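Local coordinates for protein alpha-fucosidase (Bifidobacterium bifidum, PDB 2EAE) that hydrolyses 1,2-alpha-L-fucosidic linkages as a family 95 glycoside hydrolase, represented here by its catalytic-domain fragment with sugar products bound, at residues E95-N100 with N122-E127; S394-I399 with T412-D417; Q425-P430 with Q764-F769. The protein carries 1 engineered substitution. One frame throughout, in Å; residues are numbered along the deposited sequence.

Contact 1: residues E95-N100 with N122-E127; sequences ETKGQN and NLTGGE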
loop_
_atom_site.group_PDB
_atom_site.type_symbol
_atom_site.label_atom_id
_atom_site.label_comp_id
_atom_site.label_asym_id
_atom_site.label_seq_id
_atom_site.Cartn_x
_atom_site.Cartn_y
_atom_site.Cartn_z
ATOM N N GLU A 95 -14.762 15.826 -21.988
ATOM C CA GLU A 95 -15.936 16.707 -21.815
ATOM C C GLU A 95 -17.107 16.296 -22.707
ATOM O O GLU A 95 -18.244 16.367 -22.290
ATOM C CB GLU A 95 -15.604 18.170 -22.075
ATOM C CG GLU A 95 -14.568 18.781 -21.152
ATOM C CD GLU A 95 -13.922 20.044 -21.726
ATOM O OE1 GLU A 95 -14.565 20.785 -22.526
ATOM O OE2 GLU A 95 -12.751 20.299 -21.367
ATOM N N THR A 96 -16.804 15.847 -23.927
ATOM C CA THR A 96 -17.831 15.485 -24.905
ATOM C C THR A 96 -18.664 14.257 -24.471
ATOM O O THR A 96 -19.804 14.084 -24.899
ATOM C CB THR A 96 -17.227 15.272 -26.336
ATOM O OG1 THR A 96 -16.502 14.047 -26.376
ATOM C CG2 THR A 96 -16.279 16.441 -26.765
ATOM N N LYS A 97 -18.083 13.406 -23.618
ATOM C CA LYS A 97 -18.767 12.239 -23.065
ATOM C C LYS A 97 -19.530 12.549 -21.779
ATOM O O LYS A 97 -20.686 12.102 -21.578
ATOM C CB LYS A 97 -17.766 11.108 -22.819
ATOM C CG LYS A 97 -17.266 10.404 -24.079
ATOM C CD LYS A 97 -16.129 9.419 -23.743
ATOM C CE LYS A 97 -15.955 8.357 -24.830
ATOM N NZ LYS A 97 -14.815 7.413 -24.571
ATOM N N GLY A 98 -18.892 13.310 -20.894
ATOM C CA GLY A 98 -19.479 13.564 -19.583
ATOM C C GLY A 98 -20.633 14.570 -19.615
ATOM O O GLY A 98 -21.570 14.485 -18.807
ATOM N N GLN A 99 -20.541 15.554 -20.514
ATOM C CA GLN A 99 -21.590 16.603 -20.633
ATOM C C GLN A 99 -21.930 17.246 -19.282
ATOM O O GLN A 99 -23.096 17.399 -18.933
ATOM C CB GLN A 99 -22.864 16.027 -21.276
ATOM C CG GLN A 99 -22.692 15.615 -22.731
ATOM C CD GLN A 99 -22.201 16.783 -23.573
ATOM O OE1 GLN A 99 -22.736 17.893 -23.491
ATOM N NE2 GLN A 99 -21.178 16.543 -24.369
ATOM N N ASN A 100 -20.895 17.608 -18.523
ATOM C CA ASN A 100 -21.078 18.222 -17.214
ATOM C C ASN A 100 -22.136 17.558 -16.363
ATOM O O ASN A 100 -22.972 18.244 -15.789
ATOM C CB ASN A 100 -21.386 19.720 -17.361
ATOM C CG ASN A 100 -20.239 20.496 -18.017
ATOM O OD1 ASN A 100 -19.052 20.206 -17.799
ATOM N ND2 ASN A 100 -20.595 21.470 -18.837
ATOM N N ASN A 122 -20.609 6.200 -22.434
ATOM C CA ASN A 122 -20.106 7.557 -22.321
ATOM C C ASN A 122 -19.708 7.954 -20.898
ATOM O O ASN A 122 -19.333 9.107 -20.647
ATOM C CB ASN A 122 -21.086 8.567 -22.944
ATOM C CG ASN A 122 -21.092 8.496 -24.468
ATOM O OD1 ASN A 122 -22.120 8.650 -25.106
ATOM N ND2 ASN A 122 -19.935 8.240 -25.044
ATOM N N LEU A 123 -19.765 6.998 -19.973
ATOM C CA LEU A 123 -19.067 7.185 -18.689
ATOM C C LEU A 123 -17.653 6.608 -18.732
ATOM O O LEU A 123 -17.304 5.726 -17.932
ATOM C CB LEU A 123 -19.876 6.618 -17.516
ATOM C CG LEU A 123 -21.265 7.245 -17.320
ATOM C CD1 LEU A 123 -21.910 6.558 -16.148
ATOM C CD2 LEU A 123 -21.243 8.738 -17.103
ATOM N N THR A 124 -16.853 7.162 -19.659
ATOM C CA THR A 124 -15.500 6.737 -19.945
ATOM C C THR A 124 -14.629 7.947 -20.271
ATOM O O THR A 124 -15.124 9.074 -20.466
ATOM C CB THR A 124 -15.425 5.704 -21.121
ATOM O OG1 THR A 124 -15.952 6.313 -22.304
ATOM C CG2 THR A 124 -16.266 4.447 -20.801
ATOM N N GLY A 125 -13.335 7.713 -20.320
ATOM C CA GLY A 125 -12.340 8.769 -20.528
ATOM C C GLY A 125 -10.959 8.174 -20.648
ATOM O O GLY A 125 -10.810 6.998 -20.901
ATOM N N GLY A 126 -9.935 9.008 -20.547
ATOM C CA GLY A 126 -8.562 8.526 -20.482
ATOM C C GLY A 126 -8.095 7.749 -21.693
ATOM O O GLY A 126 -7.358 6.766 -21.572
ATOM N N GLU A 127 -8.520 8.199 -22.872
ATOM C CA GLU A 127 -8.291 7.445 -24.112
ATOM C C GLU A 127 -6.856 7.476 -24.679
ATOM O O GLU A 127 -6.443 6.551 -25.380
ATOM C CB GLU A 127 -9.318 7.882 -25.184
ATOM C CG GLU A 127 -10.785 7.801 -24.749
ATOM C CD GLU A 127 -11.353 9.123 -24.167
ATOM O OE1 GLU A 127 -12.598 9.230 -24.069
ATOM O OE2 GLU A 127 -10.580 10.047 -23.814
#
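Lys97 runs from the short helix 95-98 across to the loop 122-127 and ends in a salt bridge, fastening two points of the long excursion between strands 68-75 and 139-144. Its NZ meets Glu127 OE1 at 2.9 Å, on the lone pair of OE1 that faces away from OE2, and donates a second hydrogen bond to Thr124 OG1 at 2.8 Å. The lysine and glutamate side chains approach from opposite directions, the lysine chain extended beyond CG (chi2 172°) and the glutamate bent at chi2 (93°). Along the way the lysine's aliphatic part is lined by the loop: CB lies 3.3 Å from Asn122 O, and CG lies 3.6 Å from Asn122 ND2, the two side chains crossing nearly at right angles. With an alanine here, Glu127 would probably lose its positive mate and Thr124 OG1 the ammonium donor, leaving the loop less firmly tied to the helix.

Further out, both acceptors are set by neighbours. Thr124 OG1 is also bonded to Gly121 O, and Glu127 OE1 to Asn94 ND2, its strongest polar partner. Thr124 O reaches Tyr461 OH on helix 441-462, joining the loop to the catalytic domain. Behind Lys97 the helix stops where Gln99 turns to positive phi; Gln99 NE2 folds back to Thr96 O at 2.9 Å, arriving from above the carbonyl plane.

Contact 2: residues S394-I399 with T412-D417; sequences SNLQGI and TPWGSD. With FUL (beta-L-fucopyranose), chain D; GLC (alpha-D-glucopyranose), chain B; GAL (beta-D-galactopyranose), chain C.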
loop_
_atom_site.group_PDB
_atom_site.type_symbol
_atom_site.label_atom_id
_atom_site.label_comp_id
_atom_site.label_asym_id
_atom_site.label_seq_id
_atom_site.Cartn_x
_atom_site.Cartn_y
_atom_site.Cartn_z
ATOM N N SER A 394 3.883 4.744 -2.380
ATOM C CA SER A 394 4.232 3.487 -3.059
ATOM C C SER A 394 3.251 3.227 -4.210
ATOM O O SER A 394 2.029 3.474 -4.110
ATOM C CB SER A 394 4.263 2.330 -2.068
ATOM O OG SER A 394 3.097 2.331 -1.244
ATOM N N ASN A 395 3.802 2.801 -5.342
ATOM C CA ASN A 395 2.963 2.477 -6.505
ATOM C C ASN A 395 2.791 0.945 -6.571
ATOM O O ASN A 395 3.140 0.244 -5.620
ATOM C CB ASN A 395 3.543 3.091 -7.799
ATOM C CG ASN A 395 4.941 2.562 -8.152
ATOM O OD1 ASN A 395 5.206 1.352 -8.103
ATOM N ND2 ASN A 395 5.822 3.466 -8.612
ATOM N N LEU A 396 2.259 0.426 -7.680
ATOM C CA LEU A 396 2.067 -1.023 -7.826
ATOM C C LEU A 396 3.303 -1.864 -7.543
ATOM O O LEU A 396 3.170 -3.033 -7.229
ATOM C CB LEU A 396 1.509 -1.373 -9.219
ATOM C CG LEU A 396 0.050 -1.069 -9.552
ATOM C CD1 LEU A 396 -0.249 -1.571 -10.947
ATOM C CD2 LEU A 396 -0.904 -1.791 -8.593
ATOM N N GLN A 397 4.499 -1.284 -7.704
ATOM C CA GLN A 397 5.756 -2.003 -7.447
ATOM C C GLN A 397 6.606 -1.359 -6.349
ATOM O O GLN A 397 7.784 -1.659 -6.215
ATOM C CB GLN A 397 6.554 -2.158 -8.747
ATOM C CG GLN A 397 5.790 -2.996 -9.744
ATOM C CD GLN A 397 6.490 -3.153 -11.071
ATOM O OE1 GLN A 397 7.721 -3.014 -11.175
ATOM N NE2 GLN A 397 5.721 -3.460 -12.085
ATOM N N GLY A 398 5.964 -0.512 -5.540
ATOM C CA GLY A 398 6.662 0.219 -4.486
ATOM C C GLY A 398 7.347 1.378 -5.161
ATOM O O GLY A 398 6.704 2.373 -5.489
ATOM N N ILE A 399 8.658 1.256 -5.338
ATOM C CA ILE A 399 9.413 2.114 -6.249
ATOM C C ILE A 399 10.317 1.320 -7.195
ATOM O O ILE A 399 11.073 1.908 -7.964
ATOM C CB ILE A 399 10.314 3.127 -5.491
ATOM C CG1 ILE A 399 11.284 2.394 -4.550
ATOM C CG2 ILE A 399 9.432 4.180 -4.760
ATOM C CD1 ILE A 399 12.338 3.327 -3.939
ATOM N N THR A 412 5.151 -1.935 -19.235
ATOM C CA THR A 412 5.103 -2.111 -17.793
ATOM C C THR A 412 3.691 -2.516 -17.378
ATOM O O THR A 412 2.698 -1.852 -17.746
ATOM C CB THR A 412 5.579 -0.845 -17.078
ATOM O OG1 THR A 412 6.961 -0.641 -17.392
ATOM C CG2 THR A 412 5.456 -0.964 -15.560
ATOM N N PRO A 413 3.585 -3.612 -16.610
ATOM C CA PRO A 413 2.255 -4.137 -16.301
ATOM C C PRO A 413 1.439 -3.115 -15.472
ATOM O O PRO A 413 1.880 -2.657 -14.419
ATOM C CB PRO A 413 2.538 -5.398 -15.491
ATOM C CG PRO A 413 3.931 -5.344 -15.098
ATOM C CD PRO A 413 4.664 -4.375 -15.960
ATOM N N TRP A 414 0.289 -2.742 -16.008
ATOM C CA TRP A 414 -0.586 -1.749 -15.388
ATOM C C TRP A 414 0.134 -0.462 -15.071
ATOM O O TRP A 414 -0.247 0.295 -14.148
ATOM C CB TRP A 414 -1.261 -2.324 -14.141
ATOM C CG TRP A 414 -1.963 -3.566 -14.411
ATOM C CD1 TRP A 414 -3.120 -3.709 -15.092
ATOM C CD2 TRP A 414 -1.552 -4.878 -14.025
ATOM N NE1 TRP A 414 -3.461 -5.031 -15.168
ATOM C CE2 TRP A 414 -2.526 -5.770 -14.496
ATOM C CE3 TRP A 414 -0.475 -5.381 -13.261
ATOM C CZ2 TRP A 414 -2.443 -7.152 -14.284
ATOM C CZ3 TRP A 414 -0.395 -6.746 -13.041
ATOM C CH2 TRP A 414 -1.370 -7.620 -13.545
ATOM N N GLY A 415 1.199 -0.214 -15.829
ATOM C CA GLY A 415 1.983 0.986 -15.731
ATOM C C GLY A 415 2.704 1.175 -14.424
ATOM O O GLY A 415 3.230 2.269 -14.146
ATOM N N SER A 416 2.768 0.106 -13.621
ATOM C CA SER A 416 3.200 0.214 -12.229
ATOM C C SER A 416 2.608 1.470 -11.574
ATOM O O SER A 416 3.338 2.223 -10.930
ATOM C CB SER A 416 4.721 0.238 -12.151
ATOM O OG SER A 416 5.187 0.151 -10.805
ATOM N N ASP A 417 1.301 1.672 -11.757
ATOM C CA ASP A 417 0.627 2.930 -11.450
ATOM C C ASP A 417 0.066 2.996 -10.027
ATOM O O ASP A 417 0.509 2.284 -9.157
ATOM C CB ASP A 417 -0.471 3.253 -12.503
ATOM C CG ASP A 417 -1.659 2.243 -12.514
ATOM O OD1 ASP A 417 -1.787 1.391 -11.599
ATOM O OD2 ASP A 417 -2.495 2.309 -13.456
HETATM C C1 FUL D . -6.969 -4.615 -10.740
HETATM C C2 FUL D . -6.986 -6.145 -10.539
HETATM O O2 FUL D . -8.227 -6.682 -11.050
HETATM C C3 FUL D . -5.792 -6.886 -11.184
HETATM O O3 FUL D . -5.683 -8.208 -10.607
HETATM C C4 FUL D . -4.477 -6.140 -10.947
HETATM O O4 FUL D . -4.259 -6.197 -9.532
HETATM C C5 FUL D . -4.614 -4.683 -11.391
HETATM C C6 FUL D . -3.360 -3.850 -11.129
HETATM O O5 FUL D . -5.663 -4.059 -10.662
HETATM O O1 FUL D . -7.713 -3.918 -9.721
HETATM C C1 GLC B . -6.017 -9.519 -18.536
HETATM C C2 GLC B . -5.407 -8.210 -19.069
HETATM C C3 GLC B . -5.119 -7.178 -17.993
HETATM C C4 GLC B . -6.292 -7.077 -17.036
HETATM C C5 GLC B . -6.394 -8.435 -16.356
HETATM C C6 GLC B . -7.486 -8.431 -15.302
HETATM O O1 GLC B . -5.031 -10.509 -18.332
HETATM O O2 GLC B . -4.188 -8.416 -19.744
HETATM O O3 GLC B . -4.929 -5.971 -18.675
HETATM O O4 GLC B . -6.072 -6.059 -16.077
HETATM O O5 GLC B . -6.763 -9.404 -17.323
HETATM O O6 GLC B . -8.716 -8.493 -15.999
HETATM C C1 GAL C . -6.945 -4.950 -16.096
HETATM C C2 GAL C . -7.086 -4.384 -14.673
HETATM C C3 GAL C . -7.919 -3.093 -14.681
HETATM C C4 GAL C . -7.297 -2.110 -15.691
HETATM C C5 GAL C . -7.209 -2.778 -17.070
HETATM C C6 GAL C . -6.473 -1.872 -18.034
HETATM O O2 GAL C . -7.591 -5.341 -13.772
HETATM O O3 GAL C . -7.861 -2.551 -13.384
HETATM O O4 GAL C . -6.004 -1.757 -15.257
HETATM O O5 GAL C . -6.440 -3.960 -16.954
HETATM O O6 GAL C . -6.637 -2.395 -19.345
#
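Leu396 and Asn395 pack a type I beta turn, Asn395 to Gly398, against the loop 412-417 at the sugar-binding pocket of the family 95 catalytic domain. Hydrogen bonds make the first link: Leu396 N donates to Asp417 O at 2.9 Å, the donor almost in line with the carbonyl bond (162°). Within the turn, Asn395 OD1 takes the N-H of Gln397 at 2.8 Å, in the carbonyl plane, which makes an Asx turn. The same oxygen receives a second, weak bond from Ser416 OG; chi1 of 62° sets the amide between the backbone N and the carbonyl carbon, where OD1 meets both donors.

Van der Waals contacts come next. Leu396 CD1 presses on Trp414 CB at 3.4 Å, the side chains crossing at about a right angle, while Leu396 CG and CD1 run alongside the Asp417 side chain.

The sugars complete the group. FUL C6, the methyl of the fucose, sits 3.5 Å above one face of the Trp414 indole, offset toward its rim, and also lies near Leu396 CD1. His760 and His419 meet the same indole. At the indole edge, Trp414 NE1 gives a straight bond (164°) to GLC O4 at 2.9 Å, the oxygen that links GLC to GAL C1.

Contact 3: residues Q425-P430 with Q764-F769; sequences QMNYWP and QIAGNF. Engineered in segment 764-769: Ala766 (natural residue Asp).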
loop_
_atom_site.group_PDB
_atom_site.type_symbol
_atom_site.label_atom_id
_atom_site.label_comp_id
_atom_site.label_asym_id
_atom_site.label_seq_id
_atom_site.Cartn_x
_atom_site.Cartn_y
_atom_site.Cartn_z
ATOM N N GLN A 425 -4.817 1.042 -1.741
ATOM C CA GLN A 425 -5.357 0.838 -0.397
ATOM C C GLN A 425 -4.554 -0.224 0.351
ATOM O O GLN A 425 -4.247 -0.042 1.547
ATOM C CB GLN A 425 -6.806 0.370 -0.488
ATOM C CG GLN A 425 -7.787 1.467 -0.905
ATOM C CD GLN A 425 -7.910 1.669 -2.429
ATOM O OE1 GLN A 425 -7.344 0.909 -3.227
ATOM N NE2 GLN A 425 -8.755 2.617 -2.833
ATOM N N MET A 426 -4.275 -1.371 -0.315
ATOM C CA MET A 426 -3.562 -2.465 0.339
ATOM C C MET A 426 -2.154 -2.031 0.754
ATOM O O MET A 426 -1.653 -2.452 1.840
ATOM C CB MET A 426 -3.531 -3.732 -0.534
ATOM C CG MET A 426 -3.017 -4.976 0.249
ATOM S SD MET A 426 -3.115 -6.483 -0.755
ATOM C CE MET A 426 -4.764 -6.398 -1.383
ATOM N N ASN A 427 -1.521 -1.221 -0.095
ATOM C CA ASN A 427 -0.175 -0.703 0.204
ATOM C C ASN A 427 -0.115 -0.053 1.571
ATOM O O ASN A 427 0.938 -0.132 2.236
ATOM C CB ASN A 427 0.314 0.309 -0.849
ATOM C CG ASN A 427 0.814 -0.368 -2.113
ATOM O OD1 ASN A 427 0.562 -1.529 -2.338
ATOM N ND2 ASN A 427 1.543 0.375 -2.940
ATOM N N TYR A 428 -1.237 0.536 1.980
ATOM C CA TYR A 428 -1.329 1.280 3.224
ATOM C C TYR A 428 -2.213 0.666 4.284
ATOM O O TYR A 428 -2.626 1.359 5.205
ATOM C CB TYR A 428 -1.679 2.750 2.947
ATOM C CG TYR A 428 -0.519 3.440 2.254
ATOM C CD1 TYR A 428 0.545 4.002 2.993
ATOM C CD2 TYR A 428 -0.462 3.483 0.844
ATOM C CE1 TYR A 428 1.625 4.615 2.344
ATOM C CE2 TYR A 428 0.612 4.074 0.189
ATOM C CZ TYR A 428 1.661 4.611 0.959
ATOM O OH TYR A 428 2.722 5.214 0.341
ATOM N N TRP A 429 -2.481 -0.630 4.184
ATOM C CA TRP A 429 -3.132 -1.335 5.299
ATOM C C TRP A 429 -2.280 -1.582 6.561
ATOM O O TRP A 429 -2.825 -1.496 7.674
ATOM C CB TRP A 429 -3.761 -2.650 4.842
ATOM C CG TRP A 429 -4.997 -2.485 4.002
ATOM C CD1 TRP A 429 -5.755 -1.373 3.880
ATOM C CD2 TRP A 429 -5.597 -3.479 3.163
ATOM N NE1 TRP A 429 -6.795 -1.604 3.018
ATOM C CE2 TRP A 429 -6.715 -2.880 2.548
ATOM C CE3 TRP A 429 -5.315 -4.833 2.897
ATOM C CZ2 TRP A 429 -7.574 -3.581 1.664
ATOM C CZ3 TRP A 429 -6.165 -5.524 1.986
ATOM C CH2 TRP A 429 -7.261 -4.876 1.380
ATOM N N PRO A 430 -0.988 -1.930 6.420
ATOM C CA PRO A 430 -0.259 -2.195 7.678
ATOM C C PRO A 430 0.444 -0.968 8.245
ATOM O O PRO A 430 1.151 -1.084 9.245
ATOM C CB PRO A 430 0.799 -3.185 7.234
ATOM C CG PRO A 430 1.178 -2.695 5.786
ATOM C CD PRO A 430 -0.134 -2.160 5.217
ATOM N N GLN A 764 3.864 -7.768 -7.927
ATOM C CA GLN A 764 2.976 -6.653 -7.552
ATOM C C GLN A 764 3.147 -6.583 -6.046
ATOM O O GLN A 764 2.967 -7.586 -5.363
ATOM C CB GLN A 764 1.511 -6.983 -7.878
ATOM C CG GLN A 764 1.176 -7.066 -9.373
ATOM C CD GLN A 764 1.175 -5.710 -10.024
ATOM O OE1 GLN A 764 2.159 -5.302 -10.671
ATOM N NE2 GLN A 764 0.096 -4.974 -9.820
ATOM N N ILE A 765 3.406 -5.398 -5.526
ATOM C CA ILE A 765 3.868 -5.278 -4.128
ATOM C C ILE A 765 2.724 -5.330 -3.114
ATOM O O ILE A 765 2.974 -5.616 -1.967
ATOM C CB ILE A 765 4.714 -4.009 -3.915
ATOM C CG1 ILE A 765 5.660 -4.158 -2.689
ATOM C CG2 ILE A 765 3.810 -2.775 -3.856
ATOM C CD1 ILE A 765 6.657 -2.976 -2.577
ATOM N N ALA A 766 1.486 -5.022 -3.527
ATOM C CA ALA A 766 0.350 -4.952 -2.600
ATOM C C ALA A 766 0.227 -6.174 -1.687
ATOM O O ALA A 766 0.045 -6.026 -0.499
ATOM C CB ALA A 766 -0.996 -4.705 -3.378
ATOM N N GLY A 767 0.350 -7.376 -2.223
ATOM C CA GLY A 767 0.266 -8.544 -1.379
ATOM C C GLY A 767 1.324 -8.655 -0.281
ATOM O O GLY A 767 1.061 -9.286 0.732
ATOM N N ASN A 768 2.528 -8.126 -0.508
ATOM C CA ASN A 768 3.530 -8.049 0.582
ATOM C C ASN A 768 2.986 -7.191 1.733
ATOM O O ASN A 768 3.116 -7.556 2.919
ATOM C CB ASN A 768 4.839 -7.412 0.064
ATOM C CG ASN A 768 5.688 -8.414 -0.744
ATOM O OD1 ASN A 768 6.289 -9.358 -0.176
ATOM N ND2 ASN A 768 5.751 -8.208 -2.042
ATOM N N PHE A 769 2.398 -6.055 1.378
ATOM C CA PHE A 769 1.839 -5.147 2.392
ATOM C C PHE A 769 0.599 -5.781 3.025
ATOM O O PHE A 769 0.354 -5.636 4.269
ATOM C CB PHE A 769 1.560 -3.765 1.784
ATOM C CG PHE A 769 2.798 -3.048 1.267
ATOM C CD1 PHE A 769 3.944 -2.920 2.071
ATOM C CD2 PHE A 769 2.819 -2.492 0.003
ATOM C CE1 PHE A 769 5.089 -2.224 1.612
ATOM C CE2 PHE A 769 3.948 -1.792 -0.458
ATOM C CZ PHE A 769 5.092 -1.652 0.358
#
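Asn427, on helix 423-427, lays its side chain against the early part of helix 766-779 in the core of the catalytic domain. From CB outward, the first atom touches Phe769 CD2 at 3.9 Å. CG stays near Phe769 CD2 and CE2, and the amide plane stands 69° from the ring. There the chain forks: OD1 settles 3.4 Å from Ala766 CA and equally near Phe769 CD2, with Ile765 CG2 a little farther off. ND2 brushes that isoleucine methyl too, but its polar bond goes to Asn395 O, in the turn beside the fucose pocket, with a weaker one to Ser394 OG. Asn427 is thus gripped at its nitrogen, while across this contact its oxygen meets carbon.

The backbone oxygen of Asn427 lies over one face of the Phe769 ring, 3.6 Å from Phe769 CG, while Leu381 and Thr382 of helix 364-385 also touch this side chain. Pro430 CG rests on Phe769 O at 3.4 Å. Met426, in turn, its CG swung opposite the backbone N (chi1 -169°), brings SD to 3.2 Å from Ala766 O and within van der Waals range of Ala766 CB. Ala766 is engineered in place of the natural aspartate, and what that carboxylate would meet cannot be read from this model.

Across these two segments the chemistry sets carbonyl oxygens against carbon, and a thioether sulfur against a carbonyl oxygen: close fit rather than hydrogen bonding joins them, and polar bonds to the 394-399 turn hold each side, Asn427 through Asn395 and Ile765 through Leu396.

In the fold
From the N terminus, contact 1 comes first, closing a 21-residue loop that carries helix 102-112, within the excursion between two neighbouring strands of the N-terminal domain. Contact 2 then closes a short, irregular 12-residue loop ahead of strand 418-419. Contact 3 follows directly, but bridges 333 residues, bringing helix 423-427 against helix 766-779, the last helix of the chain. The three stand in series, with none nested or crossed. Contacts 2 and 3 touch, most plainly where Leu396 O lies 2.9 Å from Ile765 N, a probable hydrogen bond; Leu396 and Trp414 of contact 2 and Gln764 from segment 764-769 all line the fucose pocket. Contact 1 stays apart, its centre about 26 Å from that of contact 2.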